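Local coordinates for protein putative aldehyde dehydrogenase (Burkholderia cenocepacia, PDB 4YWE) that probably oxidises aldehydes to carboxylic acids with NAD or NADP as acceptor, as other members of the aldehyde dehydrogenase family do, at residues Glu131-Gln136 and Val141-Glu146. Sequence-based numbering, arbitrary orientation.
Sequences ETLPYQ and VLTVRE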
loop_
_atom_site.group_PDB
_atom_site.type_symbol
_atom_site.label_atom_id
_atom_site.label_comp_id
_atom_site.label_asym_id
_atom_site.label_seq_id
_atom_site.Cartn_x
_atom_site.Cartn_y
_atom_site.Cartn_z
ATOM N N GLU A 131 3.628 7.946 -2.206
ATOM C CA GLU A 131 3.255 8.068 -0.802
ATOM C C GLU A 131 3.504 9.462 -0.236
ATOM O O GLU A 131 4.243 10.264 -0.811
ATOM C CB GLU A 131 4.015 7.043 0.050
ATOM C CG GLU A 131 3.733 5.587 -0.290
ATOM C CD GLU A 131 4.537 5.098 -1.479
ATOM O OE1 GLU A 131 5.679 5.570 -1.661
ATOM O OE2 GLU A 131 4.024 4.247 -2.234
ATOM N N THR A 132 2.862 9.743 0.892
ATOM C CA THR A 132 3.247 10.864 1.735
ATOM C C THR A 132 3.746 10.276 3.049
ATOM O O THR A 132 3.117 9.385 3.621
ATOM C CB THR A 132 2.088 11.855 1.982
ATOM O OG1 THR A 132 1.105 11.255 2.834
ATOM C CG2 THR A 132 1.442 12.267 0.667
ATOM N N LEU A 133 4.892 10.760 3.513
ATOM C CA LEU A 133 5.569 10.142 4.644
ATOM C C LEU A 133 5.567 11.043 5.871
ATOM O O LEU A 133 5.806 12.246 5.761
ATOM C CB LEU A 133 7.008 9.789 4.264
ATOM C CG LEU A 133 7.181 8.989 2.972
ATOM C CD1 LEU A 133 8.656 8.798 2.651
ATOM C CD2 LEU A 133 6.468 7.649 3.074
ATOM N N PRO A 134 5.294 10.460 7.048
ATOM C CA PRO A 134 5.380 11.200 8.311
ATOM C C PRO A 134 6.786 11.744 8.527
ATOM O O PRO A 134 7.756 10.999 8.393
ATOM C CB PRO A 134 5.026 10.146 9.366
ATOM C CG PRO A 134 4.243 9.114 8.625
ATOM C CD PRO A 134 4.838 9.074 7.251
ATOM N N TYR A 135 6.894 13.029 8.841
ATOM C CA TYR A 135 8.195 13.663 8.997
ATOM C C TYR A 135 8.101 14.784 10.027
ATOM O O TYR A 135 7.098 14.899 10.729
ATOM C CB TYR A 135 8.694 14.192 7.648
ATOM C CG TYR A 135 10.193 14.391 7.566
ATOM C CD1 TYR A 135 11.067 13.331 7.775
ATOM C CD2 TYR A 135 10.733 15.635 7.263
ATOM C CE1 TYR A 135 12.437 13.507 7.699
ATOM C CE2 TYR A 135 12.101 15.821 7.183
ATOM C CZ TYR A 135 12.948 14.753 7.402
ATOM O OH TYR A 135 14.310 14.932 7.323
ATOM N N GLN A 136 9.144 15.605 10.109
ATOM C CA GLN A 136 9.223 16.666 11.109
ATOM C C GLN A 136 8.079 17.668 10.995
ATOM O O GLN A 136 7.409 17.752 9.964
ATOM C CB GLN A 136 10.559 17.403 10.996
ATOM C CG GLN A 136 11.776 16.525 11.224
ATOM C CD GLN A 136 13.076 17.301 11.142
ATOM O OE1 GLN A 136 13.080 18.502 10.874
ATOM N NE2 GLN A 136 14.188 16.616 11.377
ATOM N N VAL A 141 6.189 15.711 3.262
ATOM C CA VAL A 141 6.996 14.843 2.418
ATOM C C VAL A 141 6.100 13.995 1.529
ATOM O O VAL A 141 5.217 13.292 2.016
ATOM C CB VAL A 141 7.924 13.959 3.266
ATOM C CG1 VAL A 141 8.665 12.963 2.385
ATOM C CG2 VAL A 141 8.904 14.820 4.052
ATOM N N LEU A 142 6.321 14.074 0.223
ATOM C CA LEU A 142 5.587 13.243 -0.722
ATOM C C LEU A 142 6.551 12.510 -1.647
ATOM O O LEU A 142 7.670 12.968 -1.887
ATOM C CB LEU A 142 4.595 14.076 -1.542
ATOM C CG LEU A 142 5.122 15.154 -2.493
ATOM C CD1 LEU A 142 4.119 15.406 -3.605
ATOM C CD2 LEU A 142 5.411 16.449 -1.748
ATOM N N THR A 143 6.114 11.365 -2.155
ATOM C CA THR A 143 6.912 10.596 -3.100
ATOM C C THR A 143 6.131 10.380 -4.387
ATOM O O THR A 143 4.915 10.188 -4.362
ATOM C CB THR A 143 7.330 9.231 -2.524
ATOM O OG1 THR A 143 6.178 8.388 -2.398
ATOM C CG2 THR A 143 7.993 9.398 -1.161
ATOM N N VAL A 144 6.836 10.421 -5.512
ATOM C CA VAL A 144 6.214 10.212 -6.810
ATOM C C VAL A 144 6.980 9.140 -7.571
ATOM O O VAL A 144 8.211 9.120 -7.563
ATOM C CB VAL A 144 6.145 11.522 -7.617
ATOM C CG1 VAL A 144 5.076 12.441 -7.045
ATOM C CG2 VAL A 144 7.500 12.212 -7.628
ATOM N N ARG A 145 6.247 8.243 -8.220
ATOM C CA ARG A 145 6.869 7.171 -8.983
ATOM C C ARG A 145 6.899 7.542 -10.459
ATOM O O ARG A 145 5.901 7.422 -11.168
ATOM C CB ARG A 145 6.129 5.853 -8.755
ATOM C CG ARG A 145 6.136 5.435 -7.291
ATOM C CD ARG A 145 5.488 4.083 -7.054
ATOM N NE ARG A 145 5.439 3.774 -5.627
ATOM C CZ ARG A 145 6.453 3.261 -4.939
ATOM N NH1 ARG A 145 7.601 2.988 -5.546
ATOM N NH2 ARG A 145 6.322 3.016 -3.642
ATOM N N GLU A 146 8.060 8.005 -10.908
ATOM C CA GLU A 146 8.221 8.510 -12.264
ATOM C C GLU A 146 8.837 7.460 -13.172
ATOM O O GLU A 146 9.644 6.648 -12.723
ATOM C CB GLU A 146 9.095 9.763 -12.259
ATOM C CG GLU A 146 8.572 10.881 -11.383
ATOM C CD GLU A 146 9.605 11.961 -11.175
ATOM O OE1 GLU A 146 10.809 11.629 -11.189
ATOM O OE2 GLU A 146 9.220 13.136 -11.005
HETATM O O HOH W 1 4.891 14.804 5.323
#
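Glu131 and Thr143 meet across the antiparallel beta hairpin of strands 130-133 and 139-155, part of the oligomerisation arm that projects from the aldehyde dehydrogenase body. Glu131 O accepts from Thr143 N at 2.6 Å, while Glu131 N turns mainly to the side-chain OG1 of Thr143 (2.6 Å, 149°) and makes a weak bond to Thr143 O. That hydroxyl reaches the amide because OG1 sits between the backbone N and carbonyl carbon of Thr143 (chi1 69°). The Glu131 chain, bent at chi2, brings its carboxylate to Arg145: NH2 meets the syn side of OE2 at 3.0 Å in a salt bridge, with the carboxylate and guanidinium planes 65° apart. Farther along, CB of Leu133 lies 4.0 Å from CG1 of Val141, and the other Val141 methyl, CG2, packs obliquely against Tyr135. Toward the turn, Leu133 N bonds Val141 O, and one water bridges Leu133 O (2.8 Å) to Val141 N (2.6 Å). Arg145 NE donates to His129 O, helping to fix the guanidinium. Leu454 of a third subunit packs on Val141, and strand 477-485 flanks strand 139-155. Glu131 and Thr132 continue the sheet into a second subunit; Thr132 OG1 hydrogen-bonds Thr143 O of that subunit, and Thr143 O receives the matching bond from its Thr132.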